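Local coordinates for protein predicted sugar phosphatases of the HAD superfamily (Cytophaga hutchinsonii, PDB 2HX1) that is a predicted sugar phosphatase of the haloacid dehalogenase (HAD) superfamily, probably removing phosphate from phosphorylated sugars with the help of a magnesium ion, at residues Asn134-Leu139 and Asn151-Leu156; Ala164-Thr169 and Gly186-Ile191. One frame throughout, in Å; residues are numbered along the deposited sequence.

Contact 1 of 2, residues Asn134-Leu139 and Asn151-Leu156; sequences NALVLL and NKTVNL
Leu136 extends from its strand with CG anti to the backbone N (chi1 167°), and Thr153 answers from the helix with its methyl group in the equivalent place, CG2 anti to N, while the hydroxyl lies beside the backbone N (chi1 -61°). These two torsions send a leucine branch and a threonine methyl at each other across the strand-helix interface, and the side chains cross at about a right angle. The touching atoms are Leu136 CD2 and Thr153 CG2, 3.4 Å apart, which is tighter than ordinary carbon-carbon contact. The backbones remain well separated at this level, with 8.5 Å between Leu136 CA and Thr153 CA.

The other leucine branch turns to the next turn of the helix. Leu136 CD1 lies 4.3 Å from Leu156 CD2, a looser apolar contact, so the fork of Leu136 is shared between two helix residues three positions apart. No hydrogen bond joins the two segments. The orientation of Thr153 presents carbon to the strand and leaves OG1 to bond Asp149 O one turn back in the same helix, which satisfies the hydroxyl within this buried layer.

The contact joins strand 133-138 to helix 146-159, the first two elements of a beta-alpha-beta unit completed by strand 164-167. Leu136 also meets Val122 in a loop, and Thr153 also touches Leu103 of strand 98-103 and Ile191 of helix 184-195. Away from the sheet, Asn151 and Asn155 hydrogen-bond through their side-chain oxygens to Ile182 N and Val180 N of a second subunit, so helix 146-159 lies between the parallel sheet of its own chain and that subunit.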
loop_
_atom_site.group_PDB
_atom_site.type_symbol
_atom_site.label_atom_id
_atom_site.label_comp_id
_atom_site.label_asym_id
_atom_site.label_seq_id
_atom_site.Cartn_x
_atom_site.Cartn_y
_atom_site.Cartn_z
ATOM N N ASN A 134 -0.721 -12.050 -26.730
ATOM C CA ASN A 134 -1.620 -12.799 -25.844
ATOM C C ASN A 134 -1.069 -12.973 -24.442
ATOM O O ASN A 134 -1.755 -13.490 -23.560
ATOM C CB ASN A 134 -1.911 -14.157 -26.479
ATOM C CG ASN A 134 -2.642 -14.030 -27.801
ATOM O OD1 ASN A 134 -3.337 -13.048 -28.051
ATOM N ND2 ASN A 134 -2.462 -15.003 -28.660
ATOM N N ALA A 135 0.166 -12.528 -24.223
ATOM C CA ALA A 135 0.739 -12.520 -22.875
ATOM C C ALA A 135 1.964 -11.619 -22.833
ATOM O O ALA A 135 2.596 -11.323 -23.864
ATOM C CB ALA A 135 1.106 -13.971 -22.379
ATOM N N LEU A 136 2.304 -11.198 -21.628
ATOM C CA LEU A 136 3.520 -10.440 -21.374
ATOM C C LEU A 136 4.312 -11.174 -20.306
ATOM O O LEU A 136 3.756 -11.491 -19.256
ATOM C CB LEU A 136 3.167 -9.039 -20.869
ATOM C CG LEU A 136 4.309 -8.221 -20.262
ATOM C CD1 LEU A 136 5.320 -7.866 -21.369
ATOM C CD2 LEU A 136 3.763 -6.976 -19.561
ATOM N N VAL A 137 5.595 -11.422 -20.552
ATOM C CA VAL A 137 6.489 -11.945 -19.492
ATOM C C VAL A 137 7.644 -11.017 -19.180
ATOM O O VAL A 137 8.289 -10.494 -20.081
ATOM C CB VAL A 137 7.004 -13.344 -19.831
ATOM C CG1 VAL A 137 5.841 -14.251 -19.944
ATOM C CG2 VAL A 137 7.779 -13.351 -21.155
ATOM N N LEU A 138 7.885 -10.798 -17.893
ATOM C CA LEU A 138 9.053 -10.055 -17.407
ATOM C C LEU A 138 10.158 -11.058 -16.991
ATOM O O LEU A 138 9.947 -11.906 -16.126
ATOM C CB LEU A 138 8.650 -9.115 -16.256
ATOM C CG LEU A 138 8.378 -7.660 -16.664
ATOM C CD1 LEU A 138 7.421 -7.650 -17.849
ATOM C CD2 LEU A 138 7.828 -6.848 -15.507
ATOM N N LEU A 139 11.311 -10.998 -17.666
ATOM C CA LEU A 139 12.340 -12.065 -17.550
ATOM C C LEU A 139 13.683 -11.579 -16.988
ATOM O O LEU A 139 14.369 -12.334 -16.280
ATOM C CB LEU A 139 12.609 -12.720 -18.911
ATOM C CG LEU A 139 11.440 -13.434 -19.595
ATOM C CD1 LEU A 139 11.827 -13.713 -21.015
ATOM C CD2 LEU A 139 11.092 -14.742 -18.865
ATOM N N ASN A 151 7.136 2.493 -20.451
ATOM C CA ASN A 151 6.011 3.199 -21.042
ATOM C C ASN A 151 5.211 2.323 -21.982
ATOM O O ASN A 151 3.978 2.253 -21.845
ATOM C CB ASN A 151 6.454 4.485 -21.725
ATOM C CG ASN A 151 6.566 5.639 -20.758
ATOM O OD1 ASN A 151 5.560 6.058 -20.172
ATOM N ND2 ASN A 151 7.778 6.185 -20.603
ATOM N N LYS A 152 5.867 1.624 -22.908
ATOM C CA LYS A 152 5.107 0.743 -23.828
ATOM C C LYS A 152 4.383 -0.381 -23.070
ATOM O O LYS A 152 3.307 -0.762 -23.451
ATOM C CB LYS A 152 6.006 0.090 -24.900
ATOM C CG LYS A 152 6.321 0.954 -26.118
ATOM C CD LYS A 152 7.080 0.147 -27.230
ATOM C CE LYS A 152 6.517 0.458 -28.644
ATOM N NZ LYS A 152 7.417 0.105 -29.805
ATOM N N THR A 153 4.982 -0.914 -22.002
ATOM C CA THR A 153 4.345 -1.989 -21.220
ATOM C C THR A 153 3.106 -1.485 -20.484
ATOM O O THR A 153 2.055 -2.143 -20.463
ATOM C CB THR A 153 5.329 -2.589 -20.209
ATOM O OG1 THR A 153 6.424 -3.141 -20.929
ATOM C CG2 THR A 153 4.680 -3.697 -19.359
ATOM N N VAL A 154 3.193 -0.282 -19.931
ATOM C CA VAL A 154 2.009 0.333 -19.339
ATOM C C VAL A 154 0.890 0.388 -20.380
ATOM O O VAL A 154 -0.232 -0.058 -20.117
ATOM C CB VAL A 154 2.314 1.725 -18.702
ATOM C CG1 VAL A 154 1.036 2.563 -18.436
ATOM C CG2 VAL A 154 3.075 1.545 -17.416
ATOM N N ASN A 155 1.192 0.896 -21.576
ATOM C CA ASN A 155 0.173 1.015 -22.595
ATOM C C ASN A 155 -0.319 -0.335 -23.151
ATOM O O ASN A 155 -1.502 -0.486 -23.455
ATOM C CB ASN A 155 0.670 1.908 -23.707
ATOM C CG ASN A 155 0.724 3.359 -23.282
ATOM O OD1 ASN A 155 -0.297 3.928 -22.877
ATOM N ND2 ASN A 155 1.918 3.952 -23.336
ATOM N N LEU A 156 0.592 -1.309 -23.254
ATOM C CA LEU A 156 0.235 -2.647 -23.712
ATOM C C LEU A 156 -0.814 -3.262 -22.807
ATOM O O LEU A 156 -1.787 -3.862 -23.284
ATOM C CB LEU A 156 1.464 -3.544 -23.711
ATOM C CG LEU A 156 1.232 -5.011 -24.069
ATOM C CD1 LEU A 156 0.597 -5.155 -25.477
ATOM C CD2 LEU A 156 2.572 -5.719 -23.967
#

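Contact 2 of 2, residues Ala164-Thr169 and Gly186-Ile191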
loop_
_atom_site.group_PDB
_atom_site.type_symbol
_atom_site.label_atom_id
_atom_site.label_comp_id
_atom_site.label_asym_id
_atom_site.label_seq_id
_atom_site.Cartn_x
_atom_site.Cartn_y
_atom_site.Cartn_z
ATOM N N ALA A 164 -0.028 -10.836 -17.300
ATOM C CA ALA A 164 1.313 -10.311 -17.112
ATOM C C ALA A 164 1.981 -11.177 -16.043
ATOM O O ALA A 164 1.452 -11.300 -14.923
ATOM C CB ALA A 164 1.276 -8.842 -16.687
ATOM N N ILE A 165 3.108 -11.799 -16.406
ATOM C CA ILE A 165 3.796 -12.814 -15.571
ATOM C C ILE A 165 5.233 -12.353 -15.216
ATOM O O ILE A 165 5.983 -11.842 -16.069
ATOM C CB ILE A 165 3.865 -14.180 -16.335
ATOM C CG1 ILE A 165 2.477 -14.689 -16.696
ATOM C CG2 ILE A 165 4.554 -15.308 -15.522
ATOM C CD1 ILE A 165 2.519 -15.765 -17.742
ATOM N N VAL A 166 5.643 -12.554 -13.972
ATOM C CA VAL A 166 7.037 -12.360 -13.579
ATOM C C VAL A 166 7.402 -13.399 -12.516
ATOM O O VAL A 166 6.538 -13.838 -11.772
ATOM C CB VAL A 166 7.262 -10.883 -13.033
ATOM C CG1 VAL A 166 6.478 -10.630 -11.717
ATOM C CG2 VAL A 166 8.765 -10.573 -12.840
ATOM N N ALA A 167 8.680 -13.768 -12.443
ATOM C CA ALA A 167 9.249 -14.518 -11.306
ATOM C C ALA A 167 9.246 -13.615 -10.077
ATOM O O ALA A 167 9.590 -12.433 -10.171
ATOM C CB ALA A 167 10.681 -14.936 -11.594
ATOM N N ASN A 168 8.900 -14.179 -8.932
ATOM C CA ASN A 168 8.761 -13.408 -7.700
ATOM C C ASN A 168 10.118 -13.128 -7.076
ATOM O O ASN A 168 10.390 -13.547 -5.948
ATOM C CB ASN A 168 7.883 -14.157 -6.709
ATOM C CG ASN A 168 7.432 -13.279 -5.572
ATOM O OD1 ASN A 168 7.069 -12.137 -5.788
ATOM N ND2 ASN A 168 7.452 -13.805 -4.356
ATOM N N THR A 169 10.970 -12.402 -7.790
ATOM C CA THR A 169 12.311 -12.166 -7.284
ATOM C C THR A 169 12.203 -11.049 -6.243
ATOM O O THR A 169 11.157 -10.393 -6.096
ATOM C CB THR A 169 13.310 -11.770 -8.410
ATOM O OG1 THR A 169 13.100 -10.408 -8.797
ATOM C CG2 THR A 169 13.191 -12.696 -9.665
ATOM N N GLY A 186 11.371 -6.304 -9.206
ATOM C CA GLY A 186 11.287 -4.894 -8.834
ATOM C C GLY A 186 10.728 -4.071 -9.968
ATOM O O GLY A 186 9.953 -3.166 -9.744
ATOM N N VAL A 187 11.111 -4.398 -11.192
ATOM C CA VAL A 187 10.511 -3.760 -12.357
ATOM C C VAL A 187 8.987 -3.985 -12.385
ATOM O O VAL A 187 8.230 -3.068 -12.687
ATOM C CB VAL A 187 11.171 -4.247 -13.667
ATOM C CG1 VAL A 187 10.426 -3.720 -14.925
ATOM C CG2 VAL A 187 12.606 -3.818 -13.692
ATOM N N ALA A 188 8.542 -5.212 -12.102
ATOM C CA ALA A 188 7.115 -5.495 -12.006
ATOM C C ALA A 188 6.509 -4.642 -10.905
ATOM O O ALA A 188 5.465 -4.044 -11.108
ATOM C CB ALA A 188 6.873 -7.004 -11.739
ATOM N N THR A 189 7.168 -4.588 -9.742
ATOM C CA THR A 189 6.686 -3.796 -8.615
ATOM C C THR A 189 6.470 -2.326 -9.016
ATOM O O THR A 189 5.471 -1.703 -8.627
ATOM C CB THR A 189 7.662 -3.896 -7.411
ATOM O OG1 THR A 189 7.670 -5.242 -6.910
ATOM C CG2 THR A 189 7.260 -2.950 -6.297
HETATM N N MSE A 190 7.418 -1.785 -9.789
HETATM C CA MSE A 190 7.359 -0.401 -10.257
HETATM C C MSE A 190 6.220 -0.199 -11.199
HETATM O O MSE A 190 5.524 0.804 -11.126
HETATM C CB MSE A 190 8.638 -0.053 -10.990
HETATM C CG MSE A 190 9.810 0.100 -10.054
HETATM SE SE MSE A 190 11.488 0.490 -10.975
HETATM C CE MSE A 190 11.216 -0.008 -12.731
ATOM N N ILE A 191 6.051 -1.128 -12.134
ATOM C CA ILE A 191 4.921 -1.074 -13.048
ATOM C C ILE A 191 3.608 -1.095 -12.260
ATOM O O ILE A 191 2.673 -0.309 -12.502
ATOM C CB ILE A 191 4.961 -2.239 -14.033
ATOM C CG1 ILE A 191 6.163 -2.092 -15.000
ATOM C CG2 ILE A 191 3.650 -2.287 -14.836
ATOM C CD1 ILE A 191 6.509 -3.419 -15.784
#
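Val166 meets Ala188 in a side-chain conformation uncommon for valine: chi1 is 65°, which sets CG1 in the crowded position between the backbone N and the carbonyl carbon. That branch does the touching, with Val166 CG1 3.6 Å from Ala188 CB. Val166 CB and CG2 stand a little farther back from the alanine methyl, CG2 at 4.2 Å from Ala188 CB. Because the helix contributes no more than a methyl here, its backbone comes near the strand, with 7.0 Å between Val166 CA and Ala188 CA. The contact is apolar, without a hydrogen bond between the segments. Leu138 of the adjacent strand and Arg201 of strand 199-202 also pack on both Val166 and Ala188.

Beyond the strand the chain bends through an inverse gamma turn centred on Asn168, in which Thr169 N makes a weak hydrogen bond of 2.8 Å to Ala167 O. This brings Thr169 beside the first turn of helix 184-195. Its OG1 lies 4.5 Å from Gly186 N but hydrogen-bonds to the preceding amide, Gly185 N, tying the end of the turn to the start of the helix.

The same region borders a ligand site: measured between nearest atoms, the side chain of Thr169 is about 3 Å from a bound HEPES buffer molecule and about 9 Å from the magnesium ion. Asn168 O is hydrogen-bonded to Asn54 ND2, just after strand 48-53 of the sheet beside the metal. A helix packed over a parallel sheet, with the strand's C-terminal turn facing the metal-bearing domain, is consistent with the C2-type cap of HAD phosphatases, inserted between strands 80-82 and 228-232 of the core, and this turn probably lies at the edge of the active-site cleft.

Overall arrangement
From the N terminus, the chain builds three strands of the six-stranded, magnesium-bearing sheet before entering the second sheet. Contact 1 then closes the short loop from strand 133-138 to helix 146-159. The chain returns to the sheet as strand 164-167, and contact 2 closes a second loop, through strands 172-174 and 180-182, to helix 184-195. The two follow in series, neither nested nor crossed, their centres about 11 Å apart. They are joined where neighbouring strands pair, with Leu138 N 2.8 Å from Ile165 O, and where Leu138 packs on Ile191. Together they bind two helices, both reaching the second subunit, to one parallel sheet, before the chain goes back to complete the first.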